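Local coordinates for blue copper protein (Hyphomicrobium denitrificans, PDB 3EF4) that probably carries electrons in the periplasm as pseudoazurin, a cupredoxin that holds a single copper ion, at residues M85-L99 with L110-Q124. Residues are numbered along the deposited sequence; the frame is centred on the assembly and turned at random. Where two conformers were deposited one is given.
With CU (copper (II) ion), chain D.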
loop_
_atom_site.group_PDB
_atom_site.type_symbol
_atom_site.label_atom_id
_atom_site.label_comp_id
_atom_site.label_asym_id
_atom_site.label_seq_id
_atom_site.Cartn_x
_atom_site.Cartn_y
_atom_site.Cartn_z
ATOM N N MET A 85 6.352 -0.834 -12.153
ATOM C CA MET A 85 7.560 -1.492 -11.723
ATOM C C MET A 85 7.316 -2.255 -10.449
ATOM O O MET A 85 8.244 -2.759 -9.844
ATOM C CB MET A 85 8.680 -0.458 -11.525
ATOM C CG MET A 85 9.262 0.062 -12.832
ATOM S SD MET A 85 10.365 1.490 -12.803
ATOM C CE MET A 85 9.183 2.710 -13.076
ATOM N N GLY A 86 6.066 -2.336 -10.006
ATOM C CA GLY A 86 5.810 -3.142 -8.823
ATOM C C GLY A 86 5.664 -2.385 -7.529
ATOM O O GLY A 86 5.541 -3.033 -6.496
ATOM N N MET A 87 5.658 -1.045 -7.525
ATOM C CA MET A 87 5.668 -0.322 -6.267
ATOM C C MET A 87 4.223 -0.113 -5.773
ATOM O O MET A 87 3.528 0.819 -6.108
ATOM C CB MET A 87 6.416 0.999 -6.417
ATOM C CG MET A 87 6.735 1.604 -5.045
ATOM S SD MET A 87 8.129 2.764 -5.162
ATOM C CE MET A 87 8.093 3.354 -3.450
ATOM N N VAL A 88 3.801 -1.112 -4.991
ATOM C CA VAL A 88 2.467 -1.296 -4.485
ATOM C C VAL A 88 2.533 -1.759 -3.038
ATOM O O VAL A 88 3.487 -2.485 -2.682
ATOM C CB VAL A 88 1.610 -2.224 -5.363
ATOM C CG1 VAL A 88 2.164 -3.643 -5.412
ATOM C CG2 VAL A 88 0.164 -2.255 -4.932
ATOM N N VAL A 89 1.598 -1.384 -2.207
ATOM C CA VAL A 89 1.546 -1.737 -0.795
ATOM C C VAL A 89 0.108 -2.025 -0.427
ATOM O O VAL A 89 -0.830 -1.428 -0.956
ATOM C CB VAL A 89 2.162 -0.617 0.058
ATOM C CG1 VAL A 89 1.460 0.732 -0.169
ATOM C CG2 VAL A 89 2.176 -0.960 1.540
ATOM N N LEU A 90 -0.059 -2.929 0.535
ATOM C CA LEU A 90 -1.340 -3.377 1.009
ATOM C C LEU A 90 -1.406 -3.143 2.525
ATOM O O LEU A 90 -0.592 -3.682 3.275
ATOM C CB LEU A 90 -1.543 -4.851 0.702
ATOM C CG LEU A 90 -2.900 -5.476 1.091
ATOM C CD1 LEU A 90 -4.035 -4.780 0.384
ATOM C CD2 LEU A 90 -2.932 -6.974 0.802
ATOM N N VAL A 91 -2.388 -2.375 2.966
ATOM C CA VAL A 91 -2.598 -2.125 4.390
ATOM C C VAL A 91 -3.885 -2.839 4.784
ATOM O O VAL A 91 -4.937 -2.596 4.175
ATOM C CB VAL A 91 -2.717 -0.637 4.706
ATOM C CG1 VAL A 91 -2.980 -0.396 6.176
ATOM C CG2 VAL A 91 -1.458 0.092 4.272
ATOM N N GLN A 92 -3.817 -3.680 5.795
ATOM C CA GLN A 92 -5.001 -4.327 6.367
ATOM C C GLN A 92 -5.370 -3.659 7.660
ATOM O O GLN A 92 -4.567 -3.619 8.594
ATOM C CB GLN A 92 -4.679 -5.775 6.660
ATOM C CG GLN A 92 -5.891 -6.486 7.265
ATOM C CD GLN A 92 -5.651 -7.982 7.463
ATOM O OE1 GLN A 92 -4.717 -8.577 6.893
ATOM N NE2 GLN A 92 -6.541 -8.592 8.231
ATOM N N VAL A 93 -6.592 -3.156 7.707
ATOM C CA VAL A 93 -7.148 -2.562 8.903
ATOM C C VAL A 93 -8.133 -3.548 9.506
ATOM O O VAL A 93 -9.207 -3.783 8.934
ATOM C CB VAL A 93 -7.844 -1.218 8.600
ATOM C CG1 VAL A 93 -8.356 -0.581 9.886
ATOM C CG2 VAL A 93 -6.919 -0.291 7.838
ATOM N N GLY A 94 -7.769 -4.161 10.616
ATOM C CA GLY A 94 -8.733 -5.106 11.184
ATOM C C GLY A 94 -9.073 -6.247 10.277
ATOM O O GLY A 94 -8.195 -6.803 9.607
ATOM N N LYS A 95 -10.363 -6.632 10.232
ATOM C CA LYS A 95 -10.855 -7.741 9.423
ATOM C C LYS A 95 -10.773 -7.463 7.929
ATOM O O LYS A 95 -11.140 -6.367 7.521
ATOM C CB LYS A 95 -12.281 -8.061 9.862
ATOM C CG LYS A 95 -13.132 -8.921 9.027
ATOM C CD LYS A 95 -13.035 -10.407 8.823
ATOM C CE LYS A 95 -13.316 -10.794 7.353
ATOM N NZ LYS A 95 -12.745 -12.107 6.972
ATOM N N PRO A 96 -10.276 -8.396 7.124
ATOM C CA PRO A 96 -10.114 -8.170 5.675
ATOM C C PRO A 96 -11.411 -8.359 4.902
ATOM O O PRO A 96 -11.530 -9.266 4.079
ATOM C CB PRO A 96 -9.099 -9.238 5.271
ATOM C CG PRO A 96 -9.359 -10.369 6.227
ATOM C CD PRO A 96 -9.739 -9.697 7.531
ATOM N N VAL A 97 -12.371 -7.485 5.155
ATOM C CA VAL A 97 -13.741 -7.733 4.744
ATOM C C VAL A 97 -13.912 -7.734 3.240
ATOM O O VAL A 97 -14.804 -8.392 2.676
ATOM C CB VAL A 97 -14.690 -6.721 5.407
ATOM C CG1 VAL A 97 -14.604 -6.895 6.908
ATOM C CG2 VAL A 97 -14.406 -5.301 4.991
ATOM N N ASN A 98 -13.014 -6.996 2.554
ATOM C CA ASN A 98 -13.098 -6.866 1.098
ATOM C C ASN A 98 -12.021 -7.682 0.373
ATOM O O ASN A 98 -11.637 -7.394 -0.760
ATOM C CB ASN A 98 -13.034 -5.416 0.672
ATOM C CG ASN A 98 -11.744 -4.759 1.089
ATOM O OD1 ASN A 98 -11.141 -5.147 2.098
ATOM N ND2 ASN A 98 -11.246 -3.780 0.358
ATOM N N LEU A 99 -11.557 -8.774 0.998
ATOM C CA LEU A 99 -10.569 -9.641 0.357
ATOM C C LEU A 99 -10.990 -10.126 -1.028
ATOM O O LEU A 99 -10.132 -10.138 -1.931
ATOM C CB LEU A 99 -10.261 -10.814 1.291
ATOM C CG LEU A 99 -9.197 -11.797 0.765
ATOM C CD1 LEU A 99 -7.844 -11.127 0.498
ATOM C CD2 LEU A 99 -9.016 -12.919 1.810
ATOM N N LEU A 110 4.637 -6.663 -12.877
ATOM C CA LEU A 110 5.261 -6.547 -11.578
ATOM C C LEU A 110 4.294 -6.079 -10.496
ATOM O O LEU A 110 4.448 -6.566 -9.409
ATOM C CB LEU A 110 6.483 -5.646 -11.577
ATOM C CG LEU A 110 7.603 -6.232 -12.428
ATOM C CD1 LEU A 110 8.703 -5.174 -12.569
ATOM C CD2 LEU A 110 8.156 -7.547 -11.898
ATOM N N ALA A 111 3.333 -5.229 -10.720
ATOM C CA ALA A 111 2.368 -4.891 -9.665
ATOM C C ALA A 111 1.546 -6.115 -9.276
ATOM O O ALA A 111 1.216 -6.361 -8.133
ATOM C CB ALA A 111 1.456 -3.800 -10.179
ATOM N N LYS A 112 1.199 -6.905 -10.318
ATOM C CA LYS A 112 0.461 -8.133 -10.044
ATOM C C LYS A 112 1.286 -9.054 -9.167
ATOM O O LYS A 112 0.790 -9.610 -8.176
ATOM C CB LYS A 112 0.066 -8.803 -11.375
ATOM C CG LYS A 112 -0.665 -10.125 -11.237
ATOM C CD LYS A 112 -1.026 -10.731 -12.573
ATOM C CE LYS A 112 -2.144 -11.719 -12.581
ATOM N NZ LYS A 112 -2.396 -12.046 -14.032
ATOM N N LYS A 113 2.538 -9.254 -9.493
ATOM C CA LYS A 113 3.400 -10.115 -8.705
ATOM C C LYS A 113 3.493 -9.614 -7.291
ATOM O O LYS A 113 3.318 -10.374 -6.338
ATOM C CB LYS A 113 4.798 -10.158 -9.339
ATOM C CG LYS A 113 5.772 -10.999 -8.545
ATOM C CD LYS A 113 7.127 -11.109 -9.273
ATOM C CE LYS A 113 8.054 -11.845 -8.301
ATOM N N ARG A 114 3.769 -8.338 -7.125
ATOM C CA ARG A 114 3.986 -7.831 -5.780
ATOM C C ARG A 114 2.696 -7.783 -4.982
ATOM O O ARG A 114 2.700 -8.153 -3.801
ATOM C CB ARG A 114 4.640 -6.458 -5.854
ATOM C CG ARG A 114 6.006 -6.544 -6.588
ATOM C CD ARG A 114 7.022 -6.027 -5.665
ATOM N NE ARG A 114 8.356 -6.021 -6.303
ATOM C CZ ARG A 114 9.018 -4.935 -6.686
ATOM N NH1 ARG A 114 10.227 -5.092 -7.209
ATOM N NH2 ARG A 114 8.562 -3.689 -6.581
ATOM N N LEU A 115 1.607 -7.341 -5.592
ATOM C CA LEU A 115 0.335 -7.311 -4.869
ATOM C C LEU A 115 -0.087 -8.729 -4.514
ATOM O O LEU A 115 -0.600 -8.945 -3.429
ATOM C CB LEU A 115 -0.727 -6.587 -5.687
ATOM C CG LEU A 115 -2.108 -6.469 -5.012
ATOM C CD1 LEU A 115 -2.061 -5.779 -3.663
ATOM C CD2 LEU A 115 -3.026 -5.713 -5.974
ATOM N N ASP A 116 0.106 -9.719 -5.384
ATOM C CA ASP A 116 -0.265 -11.056 -5.040
ATOM C C ASP A 116 0.510 -11.544 -3.830
ATOM O O ASP A 116 -0.031 -12.226 -2.954
ATOM C CB ASP A 116 -0.052 -12.003 -6.219
ATOM C CG ASP A 116 -1.133 -11.933 -7.260
ATOM O OD1 ASP A 116 -2.089 -11.149 -7.127
ATOM O OD2 ASP A 116 -0.963 -12.666 -8.282
ATOM N N GLY A 117 1.796 -11.212 -3.760
ATOM C CA GLY A 117 2.592 -11.555 -2.591
ATOM C C GLY A 117 2.061 -10.925 -1.313
ATOM O O GLY A 117 2.097 -11.557 -0.253
ATOM N N GLU A 118 1.606 -9.693 -1.439
ATOM C CA GLU A 118 1.054 -8.991 -0.282
ATOM C C GLU A 118 -0.295 -9.569 0.155
ATOM O O GLU A 118 -0.582 -9.765 1.350
ATOM C CB GLU A 118 0.975 -7.498 -0.602
ATOM C CG GLU A 118 2.336 -6.898 -0.846
ATOM C CD GLU A 118 2.312 -5.560 -1.524
ATOM O OE1 GLU A 118 1.250 -5.004 -1.855
ATOM O OE2 GLU A 118 3.462 -5.027 -1.726
ATOM N N ILE A 119 -1.133 -9.847 -0.809
ATOM C CA ILE A 119 -2.450 -10.463 -0.513
ATOM C C ILE A 119 -2.256 -11.771 0.234
ATOM O O ILE A 119 -3.070 -12.100 1.119
ATOM C CB ILE A 119 -3.249 -10.668 -1.798
ATOM C CG1 ILE A 119 -3.662 -9.377 -2.484
ATOM C CG2 ILE A 119 -4.456 -11.598 -1.516
ATOM C CD1 ILE A 119 -4.184 -9.556 -3.896
ATOM N N ALA A 120 -1.242 -12.539 -0.073
ATOM C CA ALA A 120 -0.999 -13.814 0.584
ATOM C C ALA A 120 -0.626 -13.659 2.059
ATOM O O ALA A 120 -0.675 -14.613 2.834
ATOM C CB ALA A 120 0.067 -14.597 -0.132
ATOM N N LYS A 121 -0.298 -12.449 2.514
ATOM C CA LYS A 121 0.034 -12.156 3.871
ATOM C C LYS A 121 -1.182 -11.716 4.684
ATOM O O LYS A 121 -1.059 -11.529 5.908
ATOM C CB LYS A 121 1.127 -11.082 3.948
ATOM C CG LYS A 121 2.414 -11.577 3.346
ATOM C CD LYS A 121 3.510 -10.530 3.342
ATOM C CE LYS A 121 4.886 -11.103 2.936
ATOM N N VAL A 122 -2.316 -11.555 4.038
ATOM C CA VAL A 122 -3.534 -11.132 4.758
ATOM C C VAL A 122 -3.818 -12.032 5.951
ATOM O O VAL A 122 -3.711 -13.248 5.851
ATOM C CB VAL A 122 -4.705 -11.029 3.787
ATOM C CG1 VAL A 122 -6.050 -10.939 4.475
ATOM C CG2 VAL A 122 -4.404 -9.782 2.939
ATOM N N VAL A 123 -4.189 -11.401 7.076
ATOM C CA VAL A 123 -4.437 -12.201 8.276
ATOM C C VAL A 123 -5.917 -12.488 8.376
ATOM O O VAL A 123 -6.654 -11.504 8.561
ATOM C CB VAL A 123 -3.947 -11.451 9.515
ATOM C CG1 VAL A 123 -4.141 -12.279 10.782
ATOM C CG2 VAL A 123 -2.473 -11.055 9.377
ATOM N N GLN A 124 -6.333 -13.694 8.300
ATOM C CA GLN A 124 -7.746 -14.070 8.338
ATOM C C GLN A 124 -8.097 -14.778 9.644
ATOM O O GLN A 124 -9.077 -14.425 10.321
ATOM C CB GLN A 124 -8.106 -14.961 7.140
ATOM C CG GLN A 124 -7.894 -14.289 5.771
ATOM C CD GLN A 124 -8.380 -15.159 4.623
ATOM O OE1 GLN A 124 -7.557 -15.676 3.831
ATOM N NE2 GLN A 124 -9.725 -15.327 4.532
ATOM O OXT GLN A 124 -7.402 -15.750 10.045
HETATM CU CU CU D . 8.216 4.961 -6.381
#
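The carboxamide of Gln-92 meets the backbone of Val-123 edge-on, in its own plane; the Val-122 methyls lie off one side of that plane and Val-123 CB off the other. Its OE1 accepts the N-H of Val-123 at 2.9 Å, nearly straight (170°) and directed at an OE1 lone pair in the carbonyl plane. NE2 gives one hydrogen to Val-123 O, also in the carbonyl plane, and the other to Gly-94 O at 2.8 Å. Both acceptors lie close to the amide plane, so three bonds fix the group's rotation. An extended chain, with CG anti to the backbone N, carries the amide from strand 88-93 to the C-terminal tail.

The Arg-114 guanidinium has Gly-86 O at its edge, near its plane, where NH2 makes a weak bond of 3.1 Å bent to 149°; Met-85 O stands oblique to it. NH1 is hydrogen-bonded to Thr-16 O, its stronger partner, so Gly-86 is the lesser hold. At Gly-86, CA comes within 3.8 Å of Ala-111 N, and the positive phi suits a residue without a side chain.

Between these ends, strand and helix run nearly parallel (22°) with axes 8.1 Å apart. Leu-90 CD2 reaches Val-122 CG2 at 3.8 Å and also touches Ile-119, while Val-88 CG1 packs beside Leu-115 and the stem of Arg-114. Leu-99 CD1 meets Ile-119 CG2, and Pro-96 CB lies 3.6 Å from Val-122 CG1.

The buried Glu-118 carboxyl group brings OE2 within 2.7 Å of Val-88 O, consistent with a proton shared there. The C-terminal helix and tail thus cover one side of a strand that directly follows Met-87, which binds copper with His-41, Cys-79 and His-82; straight amide bonds hold the tail end, and a weak arginine bond lies at the copper-side end.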